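Local coordinates for nicotinate-nucleotide diphosphorylase (Carboxylating) (Streptococcus pyogenes GA06023, PDB 5HUO), which catalyses the conversion of quinolinate and phosphoribosyl pyrophosphate to nicotinate mononucleotide, carbon dioxide and diphosphate, a step on the way to NAD+, at residues E236-G241 against T260-R265. Numbering follows the deposited sequence.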
loop_
_atom_site.group_PDB
_atom_site.type_symbol
_atom_site.label_atom_id
_atom_site.label_comp_id
_atom_site.label_asym_id
_atom_site.label_seq_id
_atom_site.Cartn_x
_atom_site.Cartn_y
_atom_site.Cartn_z
ATOM N N GLU A 236 -24.317 1.505 41.785
ATOM C CA GLU A 236 -23.262 2.525 41.738
ATOM C C GLU A 236 -23.245 3.196 40.354
ATOM O O GLU A 236 -23.337 4.427 40.222
ATOM C CB GLU A 236 -21.902 1.872 42.060
ATOM C CG GLU A 236 -20.867 2.775 42.712
ATOM C CD GLU A 236 -19.550 2.055 43.015
ATOM O OE1 GLU A 236 -19.544 0.810 43.194
ATOM O OE2 GLU A 236 -18.505 2.733 43.078
ATOM N N ALA A 237 -23.183 2.339 39.339
ATOM C CA ALA A 237 -23.135 2.734 37.925
ATOM C C ALA A 237 -24.364 3.497 37.487
ATOM O O ALA A 237 -24.237 4.527 36.865
ATOM C CB ALA A 237 -22.973 1.522 37.054
ATOM N N ALA A 238 -25.551 3.004 37.802
ATOM C CA ALA A 238 -26.807 3.729 37.441
ATOM C C ALA A 238 -26.857 5.125 38.056
ATOM O O ALA A 238 -27.238 6.105 37.409
ATOM C CB ALA A 238 -28.038 2.958 37.866
ATOM N N ALA A 239 -26.446 5.199 39.317
ATOM C CA ALA A 239 -26.345 6.483 40.059
ATOM C C ALA A 239 -25.386 7.467 39.386
ATOM O O ALA A 239 -25.666 8.652 39.286
ATOM C CB ALA A 239 -25.893 6.242 41.491
ATOM N N ALA A 240 -24.266 6.932 38.910
ATOM C CA ALA A 240 -23.239 7.716 38.186
ATOM C C ALA A 240 -23.709 8.268 36.804
ATOM O O ALA A 240 -23.064 9.133 36.232
ATOM C CB ALA A 240 -21.963 6.903 38.018
ATOM N N GLY A 241 -24.819 7.752 36.285
ATOM C CA GLY A 241 -25.450 8.271 35.058
ATOM C C GLY A 241 -24.885 7.737 33.755
ATOM O O GLY A 241 -24.957 8.417 32.735
ATOM N N THR A 260 -35.086 -3.526 38.291
ATOM C CA THR A 260 -35.909 -2.754 39.220
ATOM C C THR A 260 -35.071 -1.710 39.940
ATOM O O THR A 260 -35.471 -0.566 40.096
ATOM C CB THR A 260 -36.440 -3.674 40.319
ATOM O OG1 THR A 260 -37.187 -4.729 39.713
ATOM C CG2 THR A 260 -37.350 -2.924 41.240
ATOM N N LEU A 261 -33.897 -2.146 40.362
ATOM C CA LEU A 261 -32.943 -1.288 41.005
ATOM C C LEU A 261 -32.464 -0.118 40.140
ATOM O O LEU A 261 -32.345 0.986 40.608
ATOM C CB LEU A 261 -31.766 -2.139 41.388
ATOM C CG LEU A 261 -30.586 -1.480 42.064
ATOM C CD1 LEU A 261 -31.024 -0.918 43.409
ATOM C CD2 LEU A 261 -29.491 -2.509 42.242
ATOM N N ILE A 262 -32.166 -0.386 38.885
ATOM C CA ILE A 262 -31.702 0.643 37.953
ATOM C C ILE A 262 -32.787 1.623 37.543
ATOM O O ILE A 262 -32.514 2.775 37.316
ATOM C CB ILE A 262 -31.118 -0.004 36.689
ATOM C CG1 ILE A 262 -29.774 -0.682 37.034
ATOM C CG2 ILE A 262 -30.929 1.028 35.571
ATOM C CD1 ILE A 262 -29.236 -1.612 35.957
ATOM N N ALA A 263 -34.004 1.131 37.389
ATOM C CA ALA A 263 -35.188 2.001 37.146
ATOM C C ALA A 263 -35.054 2.905 35.924
ATOM O O ALA A 263 -35.438 4.072 35.942
ATOM C CB ALA A 263 -35.484 2.847 38.377
ATOM N N GLY A 264 -34.476 2.362 34.864
ATOM C CA GLY A 264 -34.391 3.076 33.570
ATOM C C GLY A 264 -33.398 4.218 33.535
ATOM O O GLY A 264 -33.410 5.021 32.620
ATOM N N ARG A 265 -32.517 4.269 34.523
ATOM C CA ARG A 265 -31.477 5.308 34.567
ATOM C C ARG A 265 -30.348 5.074 33.558
ATOM O O ARG A 265 -29.631 6.005 33.169
ATOM C CB ARG A 265 -30.916 5.455 35.989
ATOM C CG ARG A 265 -31.825 6.324 36.866
ATOM C CD ARG A 265 -32.163 5.626 38.162
ATOM N NE ARG A 265 -31.110 5.708 39.159
ATOM C CZ ARG A 265 -30.906 4.813 40.126
ATOM N NH1 ARG A 265 -31.664 3.743 40.263
ATOM N NH2 ARG A 265 -29.901 4.982 40.970
#
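Arg265 lies against Ala238, between the last turn of helix 231-240 and the end of helix 252-262, an example of a long polar side chain packing through its non-polar surfaces. Its CB starts beside the first helix, 4.0 Å from Ala238 O, a carbonyl that accepts the N-H of Gly241 in the Schellman motif that ends that helix. CG stands anti to the carbonyl carbon (chi1 -81°), and bends at chi2 and chi3 carry the chain back alongside Ala238 and Ala239. The guanidinium is thereby laid flat against the methyl of Ala238: that CB sits over the centre of one face, 4.1 Å from Arg265 CZ. At the tip the two terminal nitrogens part company. NH1 turns to its own segment and gives a weak hydrogen bond to Ile262 O (3.2 Å), the same carbonyl that accepts the backbone N-H of Arg265 across a type I' turn. NH2 comes near the other helix, 3.8 Å from Ala239 N without a hydrogen bond, and makes a long, weak ion pair with Glu235.

Ala238 CB has a second neighbour in Ile262, whose CG1 approaches to 4.1 Å. Both residues also touch Ile245 on strand 244-248, so the apolar side of the contact continues down to the parallel sheet. Two consecutive helices on the outside of the alpha/beta barrel domain characteristic of this family are joined here, the centre of the contact lying about 30 Å from the centre of the chain. No hydrogen bond crosses between the segments; apolar contact and the flat guanidinium carry the join, while the weak bond to Ile262 O and the ion pair with Glu235, one residue before segment 236-241, probably help to orient the arginine's charge.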